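Local coordinates for pollen-specific leucine-rich repeat extensin-like protein 1 (Arabidopsis thaliana, PDB 6TME), which probably acts in the pollen cell wall, where its leucine-rich repeat domain binds a partner protein and an extensin-like region ties it to the wall, at residues F156-L169 with F176-D188. Residues are numbered along the deposited sequence; the frame is centred on the assembly and turned at random.
Sequences FPTVALSWPSLKFL and FEGKLPPEIFDKD. With SO4 (sulfate ion), chain I.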
loop_
_atom_site.group_PDB
_atom_site.type_symbol
_atom_site.label_atom_id
_atom_site.label_comp_id
_atom_site.label_asym_id
_atom_site.label_seq_id
_atom_site.Cartn_x
_atom_site.Cartn_y
_atom_site.Cartn_z
ATOM N N PHE A 156 -4.064 13.560 6.512
ATOM C CA PHE A 156 -4.588 12.219 6.313
ATOM C C PHE A 156 -6.117 12.244 6.367
ATOM O O PHE A 156 -6.685 12.893 7.250
ATOM C CB PHE A 156 -4.024 11.285 7.384
ATOM C CG PHE A 156 -4.488 9.865 7.254
ATOM C CD1 PHE A 156 -5.707 9.464 7.763
ATOM C CD2 PHE A 156 -3.702 8.929 6.607
ATOM C CE1 PHE A 156 -6.135 8.140 7.633
ATOM C CE2 PHE A 156 -4.116 7.619 6.476
ATOM C CZ PHE A 156 -5.346 7.223 6.989
ATOM N N PRO A 157 -6.823 11.562 5.425
ATOM C CA PRO A 157 -8.301 11.604 5.424
ATOM C C PRO A 157 -8.907 10.821 6.575
ATOM O O PRO A 157 -9.275 9.653 6.419
ATOM C CB PRO A 157 -8.675 10.967 4.081
ATOM C CG PRO A 157 -7.514 10.004 3.806
ATOM C CD PRO A 157 -6.286 10.741 4.319
ATOM N N THR A 158 -9.009 11.455 7.738
ATOM C CA THR A 158 -9.379 10.732 8.946
ATOM C C THR A 158 -10.832 10.248 8.943
ATOM O O THR A 158 -11.178 9.400 9.777
ATOM C CB THR A 158 -9.078 11.605 10.175
ATOM O OG1 THR A 158 -9.562 12.937 9.979
ATOM C CG2 THR A 158 -7.567 11.669 10.408
ATOM N N VAL A 159 -11.680 10.736 8.029
ATOM C CA VAL A 159 -13.020 10.164 7.879
ATOM C C VAL A 159 -12.950 8.652 7.670
ATOM O O VAL A 159 -13.871 7.916 8.058
ATOM C CB VAL A 159 -13.775 10.861 6.722
ATOM C CG1 VAL A 159 -13.092 10.587 5.387
ATOM C CG2 VAL A 159 -15.246 10.401 6.678
ATOM N N ALA A 160 -11.843 8.158 7.094
ATOM C CA ALA A 160 -11.686 6.718 6.917
ATOM C C ALA A 160 -11.682 5.979 8.248
ATOM O O ALA A 160 -12.052 4.799 8.294
ATOM C CB ALA A 160 -10.405 6.414 6.145
ATOM N N LEU A 161 -11.287 6.649 9.342
ATOM C CA LEU A 161 -11.254 5.980 10.640
ATOM C C LEU A 161 -12.651 5.706 11.175
ATOM O O LEU A 161 -12.806 4.898 12.096
ATOM C CB LEU A 161 -10.471 6.818 11.645
ATOM C CG LEU A 161 -8.997 7.078 11.285
ATOM C CD1 LEU A 161 -8.405 8.181 12.155
ATOM C CD2 LEU A 161 -8.174 5.799 11.394
ATOM N N SER A 162 -13.667 6.351 10.620
ATOM C CA SER A 162 -15.016 6.217 11.142
ATOM C C SER A 162 -15.775 5.037 10.550
ATOM O O SER A 162 -16.903 4.784 10.967
ATOM C CB SER A 162 -15.801 7.510 10.889
ATOM O OG SER A 162 -16.187 7.583 9.530
ATOM N N TRP A 163 -15.191 4.299 9.607
ATOM C CA TRP A 163 -15.931 3.260 8.903
ATOM C C TRP A 163 -15.723 1.934 9.620
ATOM O O TRP A 163 -14.596 1.434 9.642
ATOM C CB TRP A 163 -15.475 3.163 7.457
ATOM C CG TRP A 163 -15.836 4.366 6.644
ATOM C CD1 TRP A 163 -16.974 5.099 6.745
ATOM C CD2 TRP A 163 -15.051 4.988 5.615
ATOM N NE1 TRP A 163 -16.964 6.131 5.837
ATOM C CE2 TRP A 163 -15.796 6.088 5.129
ATOM C CE3 TRP A 163 -13.798 4.712 5.045
ATOM C CZ2 TRP A 163 -15.335 6.916 4.103
ATOM C CZ3 TRP A 163 -13.333 5.541 4.036
ATOM C CH2 TRP A 163 -14.104 6.629 3.570
ATOM N N PRO A 164 -16.766 1.330 10.210
ATOM C CA PRO A 164 -16.568 0.088 10.990
ATOM C C PRO A 164 -16.338 -1.171 10.155
ATOM O O PRO A 164 -15.991 -2.212 10.721
ATOM C CB PRO A 164 -17.863 -0.031 11.792
ATOM C CG PRO A 164 -18.917 0.702 10.917
ATOM C CD PRO A 164 -18.147 1.840 10.273
ATOM N N SER A 165 -16.526 -1.130 8.843
ATOM C CA SER A 165 -16.376 -2.310 8.008
ATOM C C SER A 165 -15.227 -2.144 7.029
ATOM O O SER A 165 -15.102 -2.925 6.084
ATOM C CB SER A 165 -17.693 -2.571 7.251
ATOM O OG SER A 165 -18.610 -3.291 8.069
ATOM N N LEU A 166 -14.391 -1.138 7.230
ATOM C CA LEU A 166 -13.350 -0.814 6.270
ATOM C C LEU A 166 -12.252 -1.887 6.228
ATOM O O LEU A 166 -11.691 -2.279 7.257
ATOM C CB LEU A 166 -12.760 0.544 6.612
ATOM C CG LEU A 166 -11.593 0.953 5.709
ATOM C CD1 LEU A 166 -12.065 1.074 4.296
ATOM C CD2 LEU A 166 -10.967 2.249 6.178
ATOM N N LYS A 167 -11.946 -2.351 5.028
ATOM C CA LYS A 167 -11.000 -3.421 4.792
ATOM C C LYS A 167 -9.855 -3.027 3.864
ATOM O O LYS A 167 -8.751 -3.550 4.006
ATOM C CB LYS A 167 -11.721 -4.642 4.191
ATOM C CG LYS A 167 -10.769 -5.784 3.851
ATOM C CD LYS A 167 -11.470 -7.066 3.550
ATOM C CE LYS A 167 -10.563 -8.253 3.848
ATOM N NZ LYS A 167 -11.139 -9.508 3.319
ATOM N N PHE A 168 -10.094 -2.115 2.930
ATOM C CA PHE A 168 -9.150 -1.759 1.882
ATOM C C PHE A 168 -9.144 -0.246 1.805
ATOM O O PHE A 168 -10.188 0.368 1.539
ATOM C CB PHE A 168 -9.568 -2.376 0.547
ATOM C CG PHE A 168 -8.598 -2.149 -0.587
ATOM C CD1 PHE A 168 -8.528 -0.924 -1.247
ATOM C CD2 PHE A 168 -7.793 -3.187 -1.033
ATOM C CE1 PHE A 168 -7.660 -0.755 -2.308
ATOM C CE2 PHE A 168 -6.945 -3.020 -2.078
ATOM C CZ PHE A 168 -6.875 -1.816 -2.720
ATOM N N LEU A 169 -7.986 0.348 2.066
ATOM C CA LEU A 169 -7.799 1.790 2.019
ATOM C C LEU A 169 -6.617 2.059 1.108
ATOM O O LEU A 169 -5.485 1.687 1.442
ATOM C CB LEU A 169 -7.557 2.347 3.413
ATOM C CG LEU A 169 -7.392 3.865 3.551
ATOM C CD1 LEU A 169 -8.509 4.611 2.870
ATOM C CD2 LEU A 169 -7.317 4.266 5.026
ATOM N N PHE A 176 -1.342 13.891 0.202
ATOM C CA PHE A 176 -1.543 13.876 1.644
ATOM C C PHE A 176 -0.210 14.091 2.366
ATOM O O PHE A 176 0.861 13.724 1.869
ATOM C CB PHE A 176 -2.194 12.565 2.079
ATOM C CG PHE A 176 -3.596 12.380 1.547
ATOM C CD1 PHE A 176 -4.632 13.209 1.978
ATOM C CD2 PHE A 176 -3.879 11.387 0.619
ATOM C CE1 PHE A 176 -5.913 13.046 1.494
ATOM C CE2 PHE A 176 -5.161 11.224 0.120
ATOM C CZ PHE A 176 -6.178 12.049 0.560
ATOM N N GLU A 177 -0.273 14.703 3.544
ATOM C CA GLU A 177 0.962 15.113 4.207
ATOM C C GLU A 177 0.740 15.192 5.711
ATOM O O GLU A 177 -0.372 15.000 6.213
ATOM C CB GLU A 177 1.442 16.450 3.643
ATOM C CG GLU A 177 0.422 17.549 3.809
ATOM C CD GLU A 177 0.539 18.251 5.149
ATOM O OE1 GLU A 177 1.674 18.676 5.490
ATOM O OE2 GLU A 177 -0.499 18.345 5.860
ATOM N N GLY A 178 1.815 15.504 6.434
ATOM C CA GLY A 178 1.737 15.561 7.883
ATOM C C GLY A 178 1.912 14.193 8.520
ATOM O O GLY A 178 2.364 13.225 7.895
ATOM N N LYS A 179 1.538 14.122 9.794
ATOM C CA LYS A 179 1.706 12.903 10.568
ATOM C C LYS A 179 0.680 11.858 10.148
ATOM O O LYS A 179 -0.412 12.170 9.657
ATOM C CB LYS A 179 1.547 13.180 12.069
ATOM C CG LYS A 179 2.512 14.209 12.635
ATOM C CD LYS A 179 2.188 14.534 14.098
ATOM C CE LYS A 179 3.304 15.355 14.735
ATOM N NZ LYS A 179 3.071 15.613 16.188
ATOM N N LEU A 180 1.015 10.640 10.391
ATOM C CA LEU A 180 0.103 9.529 10.167
ATOM C C LEU A 180 -0.679 9.228 11.444
ATOM O O LEU A 180 -0.071 9.051 12.503
ATOM C CB LEU A 180 0.885 8.309 9.740
ATOM C CG LEU A 180 0.178 7.155 9.084
ATOM C CD1 LEU A 180 -0.475 7.693 7.839
ATOM C CD2 LEU A 180 1.223 6.063 8.756
ATOM N N PRO A 181 -2.006 9.163 11.395
ATOM C CA PRO A 181 -2.786 8.849 12.612
ATOM C C PRO A 181 -2.467 7.451 13.102
ATOM O O PRO A 181 -2.776 6.463 12.415
ATOM C CB PRO A 181 -4.249 8.956 12.147
ATOM C CG PRO A 181 -4.200 9.679 10.820
ATOM C CD PRO A 181 -2.860 9.369 10.216
ATOM N N PRO A 182 -1.845 7.318 14.278
ATOM C CA PRO A 182 -1.489 5.967 14.752
ATOM C C PRO A 182 -2.686 5.039 14.834
ATOM O O PRO A 182 -2.555 3.836 14.589
ATOM C CB PRO A 182 -0.864 6.216 16.138
ATOM C CG PRO A 182 -0.460 7.683 16.142
ATOM C CD PRO A 182 -1.461 8.380 15.227
ATOM N N GLU A 183 -3.867 5.564 15.136
ATOM C CA GLU A 183 -5.022 4.689 15.272
ATOM C C GLU A 183 -5.382 3.966 13.974
ATOM O O GLU A 183 -6.166 3.015 14.028
ATOM C CB GLU A 183 -6.219 5.495 15.799
ATOM C CG GLU A 183 -6.590 6.739 14.994
ATOM C CD GLU A 183 -5.894 8.015 15.482
ATOM O OE1 GLU A 183 -4.785 7.918 16.049
ATOM O OE2 GLU A 183 -6.465 9.117 15.300
ATOM N N ILE A 184 -4.817 4.364 12.821
ATOM C CA ILE A 184 -5.118 3.679 11.561
ATOM C C ILE A 184 -4.775 2.195 11.642
ATOM O O ILE A 184 -5.449 1.365 11.021
ATOM C CB ILE A 184 -4.392 4.348 10.369
ATOM C CG1 ILE A 184 -4.916 3.808 9.039
ATOM C CG2 ILE A 184 -2.919 4.010 10.382
ATOM C CD1 ILE A 184 -6.334 4.199 8.725
ATOM N N PHE A 185 -3.743 1.826 12.409
ATOM C CA PHE A 185 -3.383 0.417 12.531
ATOM C C PHE A 185 -4.257 -0.335 13.530
ATOM O O PHE A 185 -4.124 -1.564 13.636
ATOM C CB PHE A 185 -1.883 0.291 12.868
ATOM C CG PHE A 185 -1.006 0.795 11.760
ATOM C CD1 PHE A 185 -0.963 0.127 10.545
ATOM C CD2 PHE A 185 -0.310 1.983 11.888
ATOM C CE1 PHE A 185 -0.206 0.606 9.486
ATOM C CE2 PHE A 185 0.447 2.466 10.836
ATOM C CZ PHE A 185 0.496 1.770 9.630
ATOM N N ASP A 186 -5.163 0.362 14.236
ATOM C CA ASP A 186 -6.154 -0.296 15.089
ATOM C C ASP A 186 -7.359 -0.804 14.296
ATOM O O ASP A 186 -8.020 -1.748 14.741
ATOM C CB ASP A 186 -6.661 0.654 16.184
ATOM C CG ASP A 186 -5.547 1.233 17.039
ATOM O OD1 ASP A 186 -4.602 0.494 17.393
ATOM O OD2 ASP A 186 -5.618 2.445 17.348
ATOM N N LYS A 187 -7.694 -0.182 13.163
ATOM C CA LYS A 187 -8.741 -0.738 12.306
ATOM C C LYS A 187 -8.317 -2.114 11.796
ATOM O O LYS A 187 -7.123 -2.418 11.694
ATOM C CB LYS A 187 -9.014 0.183 11.115
ATOM C CG LYS A 187 -9.141 1.667 11.430
ATOM C CD LYS A 187 -10.519 1.992 11.950
ATOM C CE LYS A 187 -11.573 1.913 10.850
ATOM N NZ LYS A 187 -12.900 1.612 11.441
ATOM N N ASP A 188 -9.292 -2.958 11.456
ATOM C CA ASP A 188 -8.932 -4.265 10.896
ATOM C C ASP A 188 -8.831 -4.202 9.364
ATOM O O ASP A 188 -9.510 -4.883 8.617
ATOM C CB ASP A 188 -9.882 -5.356 11.396
ATOM C CG ASP A 188 -11.312 -5.237 10.864
ATOM O OD1 ASP A 188 -12.152 -6.039 11.333
ATOM O OD2 ASP A 188 -11.618 -4.375 10.010
HETATM S S SO4 I . -14.492 -10.216 4.942
HETATM O O1 SO4 I . -13.401 -10.396 3.985
HETATM O O2 SO4 I . -15.720 -9.833 4.241
HETATM O O3 SO4 I . -14.714 -11.472 5.662
HETATM O O4 SO4 I . -14.125 -9.174 5.892
HETATM O O HOH W 1 -1.572 14.192 8.295
HETATM O O HOH W 2 -12.169 -1.847 9.903
#
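Phe156 lays its ring between two prolines. Pro181 CD sits over one face, 3.8 Å from the centroid of the Phe156 ring, as a CH-pi contact, and Pro157 CD covers the opposite face near the rim. With CG anti to the backbone N, chi1 (-179°) places the ring against segment 176-188, and chi2 turns its face to Pro181. The far corner of the ring, CZ, touches Ile184 CD1 at 3.6 Å, while Leu180 CD1 meets the CD2 side. Pro157 CD also points over a face of the Phe176 ring, and the two side chains cross at about a right angle.

Ile184 CD1 is shared: besides Phe156 it meets Leu161 CD2 and Leu169 CD2. The other branch of Leu161, CD1, rests on Glu183 CG at 3.7 Å. These residues come from successive coils of a leucine-rich repeat solenoid, in which the short 3-10 segments 158-162 and 182-185 line the convex side and strand 168-170 is one of the parallel strands of the concave face. Phe199 of the next coil touches both Phe156 and Phe176.

The polar links lie at the two ends. Lys187 bends at chi2 (-81°) and chi3 (-71°), which brings NZ back to the carbonyls of segment 156-169. NZ makes a hydrogen bond to Trp163 O, at 2.5 Å very short and of doubtful exact length, and a weak one to Leu161 O. One water joins Leu166 O to Asp188 OD2. At the other end a second water accepts from Phe156 N at 3.1 Å and donates to Glu177 O and Lys179 O.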